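Local coordinates for membrane-bound lysozyme inhibitor of C-type lysozyme (Pseudomonas aeruginosa, PDB 3F6Z), which specifically inhibits C-type lysozymes as a lipoprotein of the bacterial outer membrane, at residues W74-G78 against E79-L83. Numbering follows the deposited sequence.
Sequences WWTKG and EEATL
Trp74 lays the six-membered part of its indole across the neighbouring strand, and Ala81 CB meets one face of it in a CH-pi contact, 3.5 Å from Trp74 CZ2 and offset toward the rim. Leu83 comes in from another direction: its CB lies in the ring plane at the edge, 3.7 Å from Trp74 CE3, and the two side chains cross at about a right angle. With CG anti to the backbone N (chi1 176°), Trp74 swings its ring toward the partner strand, while Trp75, on the other face with Lys77, Glu80 and Thr82, leads its indole away. The stretch exemplifies a beta hairpin with a two-residue loop, Gly78-Glu79, closed by a type II' turn from Lys77 to Glu80 with Gly78 at positive phi. Lys77 N donates to Glu80 O at 2.9 Å, and a nearly straight bond of 3.0 Å runs from Trp75 N to Thr82 O. Lys77 sends its NZ away from the partner strand, where it is salt-bridged to the chain of another protein, in keeping with its inferred role in blocking the lysozyme active site. Within the closed antiparallel barrel, strand 65-69 flanks the hairpin beside 72-77, and strand 96-100 pairs with 80-84.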
loop_
_atom_site.group_PDB
_atom_site.type_symbol
_atom_site.label_atom_id
_atom_site.label_comp_id
_atom_site.label_asym_id
_atom_site.label_seq_id
_atom_site.Cartn_x
_atom_site.Cartn_y
_atom_site.Cartn_z
ATOM N N TRP B 74 -8.688 1.007 -3.066
ATOM C CA TRP B 74 -9.980 0.585 -3.588
ATOM C C TRP B 74 -10.035 -0.904 -3.256
ATOM O O TRP B 74 -9.308 -1.712 -3.837
ATOM C CB TRP B 74 -10.042 0.817 -5.099
ATOM C CG TRP B 74 -11.314 0.332 -5.752
ATOM C CD1 TRP B 74 -11.441 -0.710 -6.628
ATOM C CD2 TRP B 74 -12.622 0.899 -5.614
ATOM N NE1 TRP B 74 -12.744 -0.823 -7.048
ATOM C CE2 TRP B 74 -13.491 0.152 -6.441
ATOM C CE3 TRP B 74 -13.144 1.967 -4.875
ATOM C CZ2 TRP B 74 -14.859 0.441 -6.551
ATOM C CZ3 TRP B 74 -14.506 2.255 -4.986
ATOM C CH2 TRP B 74 -15.345 1.492 -5.818
ATOM N N TRP B 75 -10.886 -1.257 -2.301
ATOM C CA TRP B 75 -10.999 -2.640 -1.840
ATOM C C TRP B 75 -12.394 -3.205 -2.112
ATOM O O TRP B 75 -13.380 -2.755 -1.537
ATOM C CB TRP B 75 -10.708 -2.672 -0.342
ATOM C CG TRP B 75 -10.158 -3.954 0.189
ATOM C CD1 TRP B 75 -10.331 -5.213 -0.328
ATOM C CD2 TRP B 75 -9.418 -4.115 1.404
ATOM N NE1 TRP B 75 -9.743 -6.142 0.497
ATOM C CE2 TRP B 75 -9.178 -5.496 1.568
ATOM C CE3 TRP B 75 -8.936 -3.222 2.375
ATOM C CZ2 TRP B 75 -8.477 -6.012 2.667
ATOM C CZ3 TRP B 75 -8.239 -3.732 3.467
ATOM C CH2 TRP B 75 -8.017 -5.118 3.602
ATOM N N THR B 76 -12.468 -4.208 -2.980
ATOM C CA THR B 76 -13.748 -4.807 -3.321
ATOM C C THR B 76 -13.945 -6.168 -2.670
ATOM O O THR B 76 -12.991 -6.905 -2.430
ATOM C CB THR B 76 -13.886 -4.969 -4.844
ATOM O OG1 THR B 76 -13.064 -6.058 -5.291
ATOM C CG2 THR B 76 -13.442 -3.684 -5.546
ATOM N N LYS B 77 -15.203 -6.482 -2.394
ATOM C CA LYS B 77 -15.606 -7.742 -1.781
ATOM C C LYS B 77 -16.946 -8.061 -2.445
ATOM O O LYS B 77 -17.970 -7.464 -2.118
ATOM C CB LYS B 77 -15.776 -7.541 -0.269
ATOM C CG LYS B 77 -16.283 -8.746 0.505
ATOM C CD LYS B 77 -15.278 -9.879 0.545
ATOM C CE LYS B 77 -15.822 -11.034 1.379
ATOM N NZ LYS B 77 -14.814 -12.103 1.621
ATOM N N GLY B 78 -16.935 -8.987 -3.394
ATOM C CA GLY B 78 -18.163 -9.314 -4.093
ATOM C C GLY B 78 -18.623 -8.074 -4.838
ATOM O O GLY B 78 -17.804 -7.380 -5.450
ATOM N N GLU B 79 -19.916 -7.772 -4.764
ATOM C CA GLU B 79 -20.475 -6.603 -5.449
ATOM C C GLU B 79 -20.236 -5.308 -4.676
ATOM O O GLU B 79 -20.583 -4.223 -5.147
ATOM C CB GLU B 79 -21.989 -6.762 -5.654
ATOM C CG GLU B 79 -22.438 -8.075 -6.265
ATOM C CD GLU B 79 -23.874 -8.011 -6.772
ATOM O OE1 GLU B 79 -24.741 -7.465 -6.050
ATOM O OE2 GLU B 79 -24.139 -8.511 -7.890
ATOM N N GLU B 80 -19.656 -5.424 -3.486
ATOM C CA GLU B 80 -19.395 -4.265 -2.640
ATOM C C GLU B 80 -17.978 -3.730 -2.797
ATOM O O GLU B 80 -17.096 -4.426 -3.292
ATOM C CB GLU B 80 -19.650 -4.641 -1.179
ATOM C CG GLU B 80 -21.099 -4.980 -0.897
ATOM C CD GLU B 80 -21.309 -5.598 0.466
ATOM O OE1 GLU B 80 -20.846 -4.998 1.461
ATOM O OE2 GLU B 80 -21.941 -6.681 0.540
ATOM N N ALA B 81 -17.763 -2.487 -2.383
ATOM C CA ALA B 81 -16.437 -1.887 -2.467
ATOM C C ALA B 81 -16.286 -0.751 -1.464
ATOM O O ALA B 81 -17.276 -0.210 -0.967
ATOM C CB ALA B 81 -16.183 -1.381 -3.862
ATOM N N THR B 82 -15.044 -0.410 -1.147
ATOM C CA THR B 82 -14.763 0.670 -0.219
ATOM C C THR B 82 -13.589 1.481 -0.758
ATOM O O THR B 82 -12.550 0.916 -1.134
ATOM C CB THR B 82 -14.391 0.142 1.170
ATOM O OG1 THR B 82 -15.426 -0.727 1.652
ATOM C CG2 THR B 82 -14.220 1.307 2.143
ATOM N N LEU B 83 -13.760 2.800 -0.818
ATOM C CA LEU B 83 -12.702 3.686 -1.296
ATOM C C LEU B 83 -12.145 4.443 -0.103
ATOM O O LEU B 83 -12.857 5.230 0.518
ATOM C CB LEU B 83 -13.245 4.684 -2.325
ATOM C CG LEU B 83 -12.212 5.694 -2.836
ATOM C CD1 LEU B 83 -11.271 5.019 -3.840
ATOM C CD2 LEU B 83 -12.914 6.874 -3.482
HETATM O O HOH W 1 -19.922 -8.927 -0.963
#